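PDB 1ZU4: ftsY from Mycoplasma mycoides, which belongs to the SRP54-type family as the signal recognition particle receptor, modelled here as its NG domain, a helical bundle packed against a P-loop domain. Local coordinates for residues A[46-51]-A[267-272]; A[51-56]-A[275-280]; A[105-110]-A[195-200]; A[136-141]-A[162-167]; A[282-287]-A[297-302]. All coordinates share one frame; numbering follows the deposited sequence.

Contacts 1 and 2 lie next to each other, their centres about 10 Å apart, and join the N-terminal helices to the P-loop domain; they share Met51, and Met49 SD of contact 1 sits 3.5 Å from Val54 N of contact 2. Contacts 3 and 4 bind neighbouring strands of the central sheet, again with centres about 10 Å apart, and the backbones of 136-141 and 195-200 pair directly. Contact 5 forms the opposite edge of the same sheet from contact 4, and there Ile276 of contact 2 packs on Ile284. From contact 1 to contact 4 the centres are about 36 Å apart. A bound sulfate ion lies about 5 Å from the side chain of Asp198, in contact 3.

Contact 1. Residues A[46-51]-A[267-272]; sequences QTDMGM and TSKGGI
The carbonyl oxygen of Thr47 takes the amide of Gly271, Gly271 N to Thr47 O at 2.8 Å. The bond is short but bent: the angle at the hydrogen is 136°, and the donor comes in tilted 33° from the carbonyl plane. Lys269 CB also packs against this oxygen, 3.4 Å from Thr47 O. Close packing continues along the glycine, where Thr47 OG1 lies 3.6 Å from Gly271 CA and Met49 CA directs its hydrogen at Gly271 O, 3.5 Å away. With no side chain at Gly271, the two backbones can come this near. Thr47 OG1 itself is bonded to Leu44 O and takes a weak bond from Met49 N, which fixes the hydroxyl as the chain leaves helix 34-46. Lys269 bends at its second torsion (chi2 -45°) and folds over this helix end, with CD 3.6 Å from Gln46 O. Its NZ stops 4.0 Å from Asp48 OD2, too long for a salt bridge, though a weaker, longer-range attraction is likely. Asp48, the first residue to leave helical angles after helix 34-46, has positive phi, and its carbonyl accepts Gln241 NE2; Gly50 is the N-cap of helix 51-64. Opposite them, Lys269 to Ile272 form a type I turn leading into helix 272-280, and Gly270 O is held by Tyr304 OH. A bend between two bundle helices thus meets a glycine-rich loop of the P-loop domain, probably the counterpart of the DARGG loop at the N-G interface of SRP54-type proteins.

Contact 2. Residues A[51-56]-A[275-280]; sequences MKMVLK and AIKELL
Glu278 presents its carboxylate to the side of Lys52, and the two chains meet at about a right angle. This is a helix-helix contact of the N-G interface: helix 51-64 of the bundle and helix 272-280 of the P-loop domain run at 115° to each other, with 9.7 Å between the axes of the two segments. The carboxylate lies against aliphatic carbon, not the ammonium group: Glu278 OE2 is 3.1 Å from Lys52 CD, while Lys52 NZ runs on past it. The extended first torsion of Glu278 (CG opposite the backbone N, chi1 179°) carries the group across the gap between the helices. Met53 fills the buried side. Its CG rests 3.9 Å from Glu278 CB, and a bend at chi2 (-70°) turns the chain so that the methyl end crosses Lys277 nearly perpendicularly, Met53 CE lying 3.6 Å from Lys277 CG. Lys277 therefore offers its aliphatic stem to the methionine and sends its NZ elsewhere, to Tyr86 O at the end of helix 71-87 and Asp88 O just after it. No hydrogen bond joins the two segments; they meet through side-chain packing, with charged groups near the outside. Lys56 bends back toward the glutamate, and Lys56 NZ halts 4.2 Å from Glu278 OE1, where a long-range attraction is likely, though the pair is too far apart for a salt bridge.

Contact 3. Residues A[105-110]-A[195-200]; sequences LNIFML and LLIDTA
Thr199 closes the end of this strand pair with its hydroxyl, donating from OG1 to Leu110 O at 2.6 Å. The donor lies in the carbonyl plane, on a lone pair, and the first torsion (chi1 64°) brings OG1 there by setting it between the backbone N and the carbonyl carbon. Behind it run four backbone bonds of a parallel ladder, all between 2.9 and 3.0 Å: Leu195 N to Asn106 O, Phe108 N to Leu195 O, Ile197 N to Phe108 O and Leu110 N to Ile197 O. Outside the ladder the side chains sort to two faces. On one, Ile107 CG2 meets Ile197 CD1 at 3.8 Å, with Leu195 and Met109 beside them, and helices 176-189 and 206-221 cover this layer. On the other, Leu196 puts CD2 3.8 Å from Phe108 CB and slants against the ring, while reaching Leu110 CD2 at 4.2 Å; helix 118-131 packs over it through Met125, Leu122 and Ala126. Asp198, on this same face, touches Thr119, and its side chain is about 5 Å from a bound sulfate ion. Thr199 O accepts Lys118 NZ of what reads as the P-loop. The Asp-Thr-Ala sequence here also matches the start of the DxxG motif of such folds. The chemistry therefore changes along the pair, from apolar layers and regular amide bonds to a threonine hydroxyl that takes over from the amides and bonds the last carbonyl of the pair, Leu110 O, near the site where the sulfate ion is bound.

Contact 4. Residues A[136-141]-A[162-167]; sequences VLIAAA and NKVDLV
Val136 to Ala140 and Val164 to Val167 run side by side in the same direction, their segment axes 4.6 Å apart at closest approach and 25° from parallel, linked by five backbone bonds from Val136 N to Lys163 O at 2.8 Å through to Ala140 N to Val167 O at 3.0 Å. Ile138 carries the packing on one face by spreading its two branches. Its CD1 presses on Val164 CG1 and its CG2 on Leu166 CD1, each at 3.5 Å, tighter than usual for carbon pairs. The first torsion (chi1 -65°) divides them, setting CG1 beside the backbone N and CG2 opposite it. Leu166 CD1 also reaches Ala140 CB at 4.1 Å, where the chain tightens into an inverse gamma turn centred on Ala140. On the reverse face Leu137 lays CD1 over the neighbouring strand, 3.7 Å from Asp165 CB and 3.8 Å from Val167 CG2. Asp165 itself turns its OD2 to Tyr192 OH, while the Lys163 ammonium is taken up by Ala130 O. The two strands and helix 146-156 make a beta-alpha-beta unit at one end of the sheet, with 164-167 outermost in this chain. Helices 146-156 and 118-131 pack on the Ile138 and Val164 side; helix 176-189 backs Leu137 and Val167; and strand 194-198 pairs with the far edge of 136-140.

Contact 5. Residues A[282-287]-A[297-302]; sequences IPIKMI and LAFDID
Phe299 and Ile284 meet where a beta hairpin, strand 284-288 with strand 296-298, closes one end of the central sheet. The hydrogen bonds between the segments are all backbone. Ile287 and Leu297 form a hydrogen-bonded antiparallel pair, Ile287 N to Leu297 O at 2.9 Å and Leu297 N to Ile287 O at 3.1 Å. Phe299 N adds a bond to Lys285 O at 3.0 Å; it is almost straight at the hydrogen (176°), yet the donor stands above the carbonyl plane, not on a lone pair. Between these, Met286 and Ala298 are a non-hydrogen-bonded pair, and Met286 CA approaches Leu297 O to 3.2 Å. Apolar contact centres on the Phe299 ring, which lies against the first strand because its CG is opposite the backbone N (chi1 -175°). Ile287 CB stands at the ring edge, 4.1 Å from Phe299 CD1. The charged end of Lys285 leaves the hairpin for a salt bridge with Glu230 and a hydrogen bond to Arg97 O, while Asp300, as N-cap, takes Gln303 N at the start of helix 301-308. Over one face of the Phe299 ring sits Ile284 CG2, a CH-pi contact 3.7 Å from the centroid.

Contact 1. Residues A[46-51]-A[267-272]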
# COMPACT_ATOMS: atom_id res chain seq x y z
N GLN A 46 -8.21 19.11 6.02
CA GLN A 46 -8.52 19.00 4.60
C GLN A 46 -7.67 18.00 3.83
O GLN A 46 -8.01 17.65 2.70
CB GLN A 46 -8.46 20.37 3.93
CG GLN A 46 -9.66 21.27 4.33
CD GLN A 46 -9.45 22.70 3.90
OE1 GLN A 46 -8.79 23.47 4.61
NE2 GLN A 46 -10.00 23.07 2.74
N THR A 47 -6.55 17.56 4.41
CA THR A 47 -5.71 16.48 3.85
C THR A 47 -6.38 15.11 3.94
O THR A 47 -5.91 14.12 3.33
CB THR A 47 -4.34 16.39 4.57
OG1 THR A 47 -4.49 15.73 5.84
CG2 THR A 47 -3.72 17.76 4.77
N ASP A 48 -7.50 15.08 4.69
CA ASP A 48 -8.24 13.89 5.13
C ASP A 48 -7.44 12.89 5.96
O ASP A 48 -7.70 11.70 5.86
CB ASP A 48 -8.92 13.18 3.95
CG ASP A 48 -10.03 14.02 3.31
OD1 ASP A 48 -10.53 15.00 3.89
OD2 ASP A 48 -10.40 13.70 2.17
N MET A 49 -6.52 13.34 6.78
CA MET A 49 -5.76 12.42 7.64
C MET A 49 -6.62 11.86 8.81
O MET A 49 -6.28 10.85 9.39
CB MET A 49 -4.49 13.06 8.18
CG MET A 49 -4.74 14.37 9.01
SD MET A 49 -3.23 14.90 9.77
CE MET A 49 -2.19 15.35 8.40
N GLY A 50 -7.73 12.54 9.12
CA GLY A 50 -8.57 12.17 10.25
C GLY A 50 -8.29 12.94 11.53
O GLY A 50 -7.20 13.45 11.77
N MET A 51 -9.29 13.01 12.40
CA MET A 51 -9.18 13.77 13.61
C MET A 51 -8.01 13.47 14.51
O MET A 51 -7.35 14.41 15.03
CB MET A 51 -10.46 13.60 14.45
CG MET A 51 -11.71 14.01 13.74
SD MET A 51 -13.08 14.14 14.96
CE MET A 51 -13.35 12.41 15.28
N THR A 267 -4.58 10.94 -6.67
CA THR A 267 -5.11 11.34 -5.38
C THR A 267 -4.69 12.78 -5.03
O THR A 267 -3.49 13.10 -5.05
CB THR A 267 -4.60 10.37 -4.29
OG1 THR A 267 -4.97 9.03 -4.64
CG2 THR A 267 -5.11 10.71 -2.94
N SER A 268 -5.68 13.62 -4.70
CA SER A 268 -5.44 15.01 -4.29
C SER A 268 -5.33 15.22 -2.79
O SER A 268 -4.90 16.26 -2.36
CB SER A 268 -6.52 15.93 -4.88
OG SER A 268 -6.31 16.13 -6.27
N LYS A 269 -5.67 14.21 -1.98
CA LYS A 269 -5.62 14.37 -0.53
C LYS A 269 -4.58 13.51 0.14
O LYS A 269 -4.82 12.31 0.42
CB LYS A 269 -7.00 14.08 0.10
CG LYS A 269 -8.13 14.95 -0.50
CD LYS A 269 -7.72 16.43 -0.65
CE LYS A 269 -8.91 17.28 -1.09
NZ LYS A 269 -10.07 16.94 -0.23
N GLY A 270 -3.43 14.11 0.45
CA GLY A 270 -2.28 13.34 0.93
C GLY A 270 -2.27 12.89 2.38
O GLY A 270 -1.28 12.36 2.86
N GLY A 271 -3.35 13.12 3.11
CA GLY A 271 -3.38 12.64 4.49
C GLY A 271 -3.66 11.14 4.57
O GLY A 271 -3.59 10.53 5.65
N ILE A 272 -3.98 10.53 3.43
CA ILE A 272 -4.41 9.12 3.48
C ILE A 272 -3.36 8.15 4.06
O ILE A 272 -3.70 7.14 4.67
CB ILE A 272 -4.90 8.64 2.10
CG1 ILE A 272 -5.64 7.29 2.27
CG2 ILE A 272 -3.71 8.61 1.11
CD1 ILE A 272 -6.19 6.67 1.07

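Contact 2. Residues A[51-56]-A[275-280]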
# COMPACT_ATOMS: atom_id res chain seq x y z
N MET A 51 -9.29 13.01 12.40
CA MET A 51 -9.18 13.77 13.61
C MET A 51 -8.01 13.47 14.51
O MET A 51 -7.35 14.41 15.03
CB MET A 51 -10.46 13.60 14.45
CG MET A 51 -11.71 14.01 13.74
SD MET A 51 -13.08 14.14 14.96
CE MET A 51 -13.35 12.41 15.28
N LYS A 52 -7.77 12.18 14.75
CA LYS A 52 -6.76 11.78 15.71
C LYS A 52 -5.40 12.20 15.21
O LYS A 52 -4.57 12.62 15.98
CB LYS A 52 -6.79 10.27 15.97
CG LYS A 52 -8.09 9.80 16.65
CD LYS A 52 -7.89 8.49 17.43
CE LYS A 52 -8.96 8.32 18.54
NZ LYS A 52 -10.23 7.69 18.05
N MET A 53 -5.18 12.05 13.91
CA MET A 53 -3.91 12.47 13.27
C MET A 53 -3.73 13.98 13.23
O MET A 53 -2.64 14.47 13.46
CB MET A 53 -3.80 11.85 11.87
CG MET A 53 -3.36 10.32 11.90
SD MET A 53 -1.60 10.27 12.44
CE MET A 53 -1.31 8.48 12.57
N VAL A 54 -4.81 14.72 12.91
CA VAL A 54 -4.76 16.19 13.00
C VAL A 54 -4.28 16.59 14.38
O VAL A 54 -3.37 17.38 14.51
CB VAL A 54 -6.14 16.84 12.70
CG1 VAL A 54 -6.13 18.36 12.96
CG2 VAL A 54 -6.51 16.59 11.26
N LEU A 55 -4.90 16.02 15.41
CA LEU A 55 -4.55 16.31 16.79
C LEU A 55 -3.09 15.97 17.13
O LEU A 55 -2.38 16.76 17.73
CB LEU A 55 -5.51 15.56 17.72
CG LEU A 55 -5.21 15.65 19.21
CD1 LEU A 55 -5.75 16.96 19.71
CD2 LEU A 55 -5.82 14.47 19.95
N LYS A 56 -2.64 14.79 16.75
CA LYS A 56 -1.25 14.38 16.99
C LYS A 56 -0.23 15.28 16.25
O LYS A 56 0.77 15.68 16.83
CB LYS A 56 -1.05 12.90 16.62
CG LYS A 56 0.29 12.32 17.10
CD LYS A 56 0.54 10.87 16.67
CE LYS A 56 -0.10 9.87 17.63
NZ LYS A 56 -1.58 9.83 17.41
N ALA A 275 -4.06 8.40 7.67
CA ALA A 275 -5.35 7.82 7.95
C ALA A 275 -5.18 6.30 8.04
O ALA A 275 -5.75 5.68 8.92
CB ALA A 275 -6.40 8.21 6.85
N ILE A 276 -4.40 5.70 7.12
CA ILE A 276 -4.16 4.26 7.12
C ILE A 276 -3.47 3.82 8.43
O ILE A 276 -3.91 2.91 9.14
CB ILE A 276 -3.34 3.81 5.85
CG1 ILE A 276 -4.26 3.90 4.61
CG2 ILE A 276 -2.77 2.40 6.02
CD1 ILE A 276 -3.52 3.95 3.28
N LYS A 277 -2.35 4.47 8.73
CA LYS A 277 -1.60 4.23 9.96
C LYS A 277 -2.55 4.29 11.19
O LYS A 277 -2.50 3.40 12.02
CB LYS A 277 -0.48 5.27 10.03
CG LYS A 277 0.21 5.43 11.36
CD LYS A 277 0.88 4.11 11.71
CE LYS A 277 1.18 4.05 13.19
NZ LYS A 277 1.60 5.38 13.76
N GLU A 278 -3.41 5.30 11.27
CA GLU A 278 -4.32 5.45 12.43
C GLU A 278 -5.39 4.35 12.47
O GLU A 278 -5.51 3.64 13.47
CB GLU A 278 -5.00 6.83 12.45
CG GLU A 278 -5.98 7.05 13.61
CD GLU A 278 -5.30 7.07 14.94
OE1 GLU A 278 -4.13 7.52 15.03
OE2 GLU A 278 -5.93 6.60 15.90
N LEU A 279 -6.16 4.20 11.40
CA LEU A 279 -7.26 3.27 11.43
C LEU A 279 -6.83 1.79 11.43
O LEU A 279 -7.43 1.04 12.16
CB LEU A 279 -8.28 3.50 10.31
CG LEU A 279 -9.68 2.95 10.66
CD1 LEU A 279 -10.34 3.84 11.74
CD2 LEU A 279 -10.60 2.81 9.45
N LEU A 280 -5.86 1.40 10.60
CA LEU A 280 -5.47 -0.01 10.40
C LEU A 280 -4.33 -0.43 11.25
O LEU A 280 -4.30 -1.56 11.65
CB LEU A 280 -5.12 -0.33 8.92
CG LEU A 280 -6.36 -0.41 7.97
CD1 LEU A 280 -6.78 0.95 7.51
CD2 LEU A 280 -6.06 -1.29 6.76

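Contact 3. Residues A[105-110]-A[195-200]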
# COMPACT_ATOMS: atom_id res chain seq x y z
N LEU A 105 12.09 -19.90 -0.77
CA LEU A 105 10.97 -19.58 -1.62
C LEU A 105 10.06 -18.62 -0.85
O LEU A 105 9.37 -19.00 0.09
CB LEU A 105 10.24 -20.85 -2.07
CG LEU A 105 8.89 -20.64 -2.74
CD1 LEU A 105 9.02 -19.89 -3.99
CD2 LEU A 105 8.31 -22.07 -2.95
N ASN A 106 10.12 -17.36 -1.23
CA ASN A 106 9.30 -16.35 -0.58
C ASN A 106 7.88 -16.51 -1.13
O ASN A 106 7.69 -16.74 -2.32
CB ASN A 106 9.86 -14.94 -0.87
CG ASN A 106 11.28 -14.77 -0.37
OD1 ASN A 106 11.49 -14.64 0.83
ND2 ASN A 106 12.26 -14.89 -1.28
N ILE A 107 6.88 -16.39 -0.27
CA ILE A 107 5.51 -16.54 -0.73
C ILE A 107 4.66 -15.38 -0.22
O ILE A 107 4.51 -15.21 0.98
CB ILE A 107 4.90 -17.91 -0.28
CG1 ILE A 107 5.78 -19.09 -0.73
CG2 ILE A 107 3.52 -18.03 -0.85
CD1 ILE A 107 5.32 -20.52 -0.23
N PHE A 108 4.08 -14.60 -1.14
CA PHE A 108 3.27 -13.45 -0.78
C PHE A 108 1.88 -13.64 -1.32
O PHE A 108 1.71 -13.98 -2.51
CB PHE A 108 3.79 -12.15 -1.42
CG PHE A 108 5.16 -11.75 -1.01
CD1 PHE A 108 5.80 -10.76 -1.72
CD2 PHE A 108 5.81 -12.37 0.08
CE1 PHE A 108 7.10 -10.37 -1.36
CE2 PHE A 108 7.09 -11.99 0.46
CZ PHE A 108 7.73 -10.98 -0.21
N MET A 109 0.87 -13.40 -0.50
CA MET A 109 -0.50 -13.33 -1.04
C MET A 109 -0.99 -11.91 -1.24
O MET A 109 -0.71 -11.06 -0.46
CB MET A 109 -1.47 -14.01 -0.09
CG MET A 109 -1.08 -15.40 0.29
SD MET A 109 -2.38 -16.05 1.31
CE MET A 109 -2.13 -17.81 0.98
N LEU A 110 -1.76 -11.66 -2.27
CA LEU A 110 -2.38 -10.37 -2.40
C LEU A 110 -3.87 -10.56 -2.11
O LEU A 110 -4.47 -11.54 -2.54
CB LEU A 110 -2.18 -9.79 -3.77
CG LEU A 110 -0.82 -9.18 -4.20
CD1 LEU A 110 -0.86 -7.74 -4.00
CD2 LEU A 110 0.43 -9.79 -3.58
N LEU A 195 6.82 -16.71 -5.05
CA LEU A 195 5.51 -17.12 -5.51
C LEU A 195 4.54 -16.02 -5.08
O LEU A 195 4.42 -15.75 -3.91
CB LEU A 195 5.07 -18.45 -4.84
CG LEU A 195 3.64 -18.95 -5.17
CD1 LEU A 195 3.39 -19.00 -6.67
CD2 LEU A 195 3.45 -20.32 -4.54
N LEU A 196 3.84 -15.43 -6.04
CA LEU A 196 2.80 -14.45 -5.73
C LEU A 196 1.47 -15.09 -5.96
O LEU A 196 1.25 -15.68 -7.02
CB LEU A 196 2.96 -13.21 -6.64
CG LEU A 196 4.20 -12.35 -6.31
CD1 LEU A 196 4.53 -11.41 -7.47
CD2 LEU A 196 3.92 -11.52 -5.12
N ILE A 197 0.57 -14.98 -4.97
CA ILE A 197 -0.75 -15.60 -5.05
C ILE A 197 -1.87 -14.57 -5.09
O ILE A 197 -2.10 -13.82 -4.14
CB ILE A 197 -1.01 -16.53 -3.87
CG1 ILE A 197 0.13 -17.55 -3.79
CG2 ILE A 197 -2.44 -17.16 -3.95
CD1 ILE A 197 0.17 -18.34 -2.59
N ASP A 198 -2.62 -14.61 -6.18
CA ASP A 198 -3.77 -13.80 -6.34
C ASP A 198 -4.93 -14.50 -5.65
O ASP A 198 -5.06 -15.71 -5.71
CB ASP A 198 -4.07 -13.66 -7.83
CG ASP A 198 -5.08 -12.56 -8.13
OD1 ASP A 198 -5.43 -12.45 -9.33
OD2 ASP A 198 -5.48 -11.81 -7.18
N THR A 199 -5.79 -13.71 -5.02
CA THR A 199 -6.97 -14.25 -4.34
C THR A 199 -8.20 -13.44 -4.69
O THR A 199 -8.13 -12.24 -5.05
CB THR A 199 -6.77 -14.25 -2.75
OG1 THR A 199 -6.63 -12.90 -2.27
CG2 THR A 199 -5.54 -15.01 -2.37
N ALA A 200 -9.37 -14.07 -4.58
CA ALA A 200 -10.60 -13.31 -4.78
C ALA A 200 -11.00 -12.74 -3.43
O ALA A 200 -10.58 -13.27 -2.40
CB ALA A 200 -11.71 -14.23 -5.34

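Contact 4. Residues A[136-141]-A[162-167]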
# COMPACT_ATOMS: atom_id res chain seq x y z
N VAL A 136 10.36 -15.61 -10.66
CA VAL A 136 9.03 -15.32 -10.09
C VAL A 136 7.91 -16.14 -10.71
O VAL A 136 7.80 -16.25 -11.93
CB VAL A 136 8.63 -13.82 -10.16
CG1 VAL A 136 7.30 -13.56 -9.39
CG2 VAL A 136 9.71 -12.95 -9.56
N LEU A 137 7.06 -16.69 -9.85
CA LEU A 137 5.90 -17.44 -10.28
C LEU A 137 4.64 -16.80 -9.69
O LEU A 137 4.63 -16.42 -8.54
CB LEU A 137 6.03 -18.89 -9.79
CG LEU A 137 4.90 -19.85 -10.23
CD1 LEU A 137 4.87 -20.03 -11.76
CD2 LEU A 137 5.05 -21.19 -9.53
N ILE A 138 3.61 -16.66 -10.52
CA ILE A 138 2.29 -16.20 -10.11
C ILE A 138 1.28 -17.35 -10.15
O ILE A 138 1.26 -18.17 -11.12
CB ILE A 138 1.79 -15.08 -11.06
CG1 ILE A 138 2.68 -13.83 -10.94
CG2 ILE A 138 0.34 -14.73 -10.80
CD1 ILE A 138 2.63 -12.97 -12.19
N ALA A 139 0.44 -17.40 -9.11
CA ALA A 139 -0.64 -18.35 -8.99
C ALA A 139 -1.86 -17.54 -9.14
O ALA A 139 -2.23 -16.82 -8.23
CB ALA A 139 -0.66 -19.10 -7.58
N ALA A 140 -2.50 -17.67 -10.30
CA ALA A 140 -3.79 -17.06 -10.61
C ALA A 140 -4.94 -17.74 -9.87
O ALA A 140 -5.80 -18.40 -10.50
CB ALA A 140 -4.03 -17.14 -12.13
N ALA A 141 -4.99 -17.56 -8.55
CA ALA A 141 -5.97 -18.26 -7.70
C ALA A 141 -7.24 -17.47 -7.43
O ALA A 141 -8.07 -17.89 -6.62
CB ALA A 141 -5.33 -18.70 -6.39
N ASN A 162 10.91 -11.76 -18.59
CA ASN A 162 10.89 -13.19 -18.96
C ASN A 162 11.02 -14.16 -17.76
O ASN A 162 10.74 -15.37 -17.89
CB ASN A 162 11.96 -13.51 -20.03
CG ASN A 162 11.68 -12.83 -21.39
OD1 ASN A 162 10.53 -12.74 -21.84
ND2 ASN A 162 12.75 -12.36 -22.05
N LYS A 163 11.43 -13.62 -16.61
CA LYS A 163 11.63 -14.40 -15.36
C LYS A 163 10.37 -14.54 -14.51
O LYS A 163 10.45 -14.98 -13.37
CB LYS A 163 12.76 -13.82 -14.51
CG LYS A 163 14.15 -14.14 -15.04
CD LYS A 163 15.24 -13.75 -14.04
CE LYS A 163 15.93 -12.46 -14.41
NZ LYS A 163 14.97 -11.32 -14.42
N VAL A 164 9.23 -14.14 -15.09
CA VAL A 164 7.92 -14.30 -14.45
C VAL A 164 7.07 -15.29 -15.24
O VAL A 164 6.77 -15.07 -16.42
CB VAL A 164 7.11 -12.99 -14.35
CG1 VAL A 164 5.78 -13.27 -13.62
CG2 VAL A 164 7.91 -11.85 -13.67
N ASP A 165 6.66 -16.35 -14.54
CA ASP A 165 5.83 -17.43 -15.07
C ASP A 165 4.50 -17.45 -14.34
O ASP A 165 4.40 -16.88 -13.25
CB ASP A 165 6.54 -18.78 -14.87
CG ASP A 165 7.84 -18.87 -15.66
OD1 ASP A 165 7.87 -18.35 -16.79
OD2 ASP A 165 8.82 -19.46 -15.14
N LEU A 166 3.50 -18.10 -14.94
CA LEU A 166 2.11 -18.13 -14.45
C LEU A 166 1.55 -19.54 -14.41
O LEU A 166 1.63 -20.27 -15.42
CB LEU A 166 1.19 -17.33 -15.39
CG LEU A 166 -0.28 -17.24 -14.96
CD1 LEU A 166 -0.48 -16.21 -13.85
CD2 LEU A 166 -1.17 -16.92 -16.13
N VAL A 167 0.96 -19.89 -13.27
CA VAL A 167 0.15 -21.11 -13.13
C VAL A 167 -1.31 -20.70 -13.00
O VAL A 167 -1.65 -19.76 -12.26
CB VAL A 167 0.63 -21.99 -11.91
CG1 VAL A 167 -0.30 -23.15 -11.67
CG2 VAL A 167 2.05 -22.52 -12.16

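Contact 5. Residues A[282-287]-A[297-302]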
# COMPACT_ATOMS: atom_id res chain seq x y z
N ILE A 282 -1.35 -0.86 10.23
CA ILE A 282 -0.63 -1.85 9.43
C ILE A 282 0.29 -1.05 8.51
O ILE A 282 -0.15 -0.05 7.96
CB ILE A 282 -1.59 -2.73 8.56
CG1 ILE A 282 -2.49 -3.63 9.41
CG2 ILE A 282 -0.79 -3.62 7.61
CD1 ILE A 282 -3.78 -4.07 8.69
N PRO A 283 1.56 -1.48 8.33
CA PRO A 283 2.45 -0.67 7.49
C PRO A 283 2.09 -0.71 6.03
O PRO A 283 1.76 -1.78 5.46
CB PRO A 283 3.80 -1.34 7.67
CG PRO A 283 3.66 -2.32 8.78
CD PRO A 283 2.24 -2.69 8.84
N ILE A 284 2.24 0.45 5.41
CA ILE A 284 2.21 0.53 3.98
C ILE A 284 3.61 0.04 3.56
O ILE A 284 4.61 0.51 4.11
CB ILE A 284 1.96 1.99 3.50
CG1 ILE A 284 0.60 2.49 3.98
CG2 ILE A 284 2.06 2.09 1.97
CD1 ILE A 284 0.43 3.97 3.83
N LYS A 285 3.68 -0.88 2.58
CA LYS A 285 4.97 -1.47 2.18
C LYS A 285 5.37 -1.21 0.74
O LYS A 285 6.56 -1.24 0.41
CB LYS A 285 5.02 -2.97 2.49
CG LYS A 285 4.91 -3.26 4.03
CD LYS A 285 5.19 -4.68 4.34
CE LYS A 285 5.11 -4.91 5.86
NZ LYS A 285 5.57 -6.29 6.18
N MET A 286 4.40 -0.98 -0.13
CA MET A 286 4.68 -0.67 -1.52
C MET A 286 3.68 0.40 -1.86
O MET A 286 2.58 0.42 -1.33
CB MET A 286 4.41 -1.86 -2.48
CG MET A 286 5.29 -3.11 -2.30
SD MET A 286 7.01 -2.92 -2.83
CE MET A 286 6.93 -3.67 -4.43
N ILE A 287 4.08 1.31 -2.73
CA ILE A 287 3.20 2.37 -3.20
C ILE A 287 3.23 2.45 -4.74
O ILE A 287 4.30 2.51 -5.34
CB ILE A 287 3.58 3.74 -2.59
CG1 ILE A 287 2.59 4.82 -3.03
CG2 ILE A 287 5.07 4.11 -2.84
CD1 ILE A 287 2.87 6.19 -2.39
N LEU A 297 6.94 1.12 -6.01
CA LEU A 297 8.14 1.37 -5.25
C LEU A 297 7.94 0.82 -3.88
O LEU A 297 6.80 0.68 -3.43
CB LEU A 297 8.42 2.89 -5.13
CG LEU A 297 8.46 3.79 -6.36
CD1 LEU A 297 8.52 5.24 -5.93
CD2 LEU A 297 9.69 3.45 -7.20
N ALA A 298 9.04 0.50 -3.20
CA ALA A 298 8.96 0.25 -1.79
C ALA A 298 8.54 1.56 -1.14
O ALA A 298 9.05 2.61 -1.49
CB ALA A 298 10.32 -0.18 -1.23
N PHE A 299 7.64 1.46 -0.17
CA PHE A 299 7.20 2.61 0.56
C PHE A 299 8.25 3.13 1.53
O PHE A 299 8.93 2.37 2.24
CB PHE A 299 5.96 2.26 1.35
CG PHE A 299 5.37 3.41 2.03
CD1 PHE A 299 4.66 4.34 1.31
CD2 PHE A 299 5.54 3.60 3.41
CE1 PHE A 299 4.09 5.42 1.96
CE2 PHE A 299 5.00 4.68 4.03
CZ PHE A 299 4.29 5.58 3.33
N ASP A 300 8.35 4.45 1.58
CA ASP A 300 9.30 5.12 2.40
C ASP A 300 8.53 6.33 2.92
O ASP A 300 8.17 7.26 2.17
CB ASP A 300 10.52 5.45 1.53
CG ASP A 300 11.54 6.35 2.22
OD1 ASP A 300 11.17 7.01 3.20
OD2 ASP A 300 12.72 6.41 1.73
N ILE A 301 8.25 6.30 4.21
CA ILE A 301 7.43 7.34 4.81
C ILE A 301 8.09 8.72 4.73
O ILE A 301 7.37 9.71 4.52
CB ILE A 301 7.03 7.03 6.28
CG1 ILE A 301 6.17 8.18 6.86
CG2 ILE A 301 8.26 6.71 7.16
CD1 ILE A 301 4.85 8.39 6.11
N ASP A 302 9.42 8.81 4.89
CA ASP A 302 10.07 10.14 4.77
C ASP A 302 9.90 10.72 3.35
O ASP A 302 9.68 11.93 3.17
CB ASP A 302 11.51 10.18 5.27
CG ASP A 302 12.04 11.59 5.38
OD1 ASP A 302 11.49 12.41 6.17
OD2 ASP A 302 12.99 11.92 4.62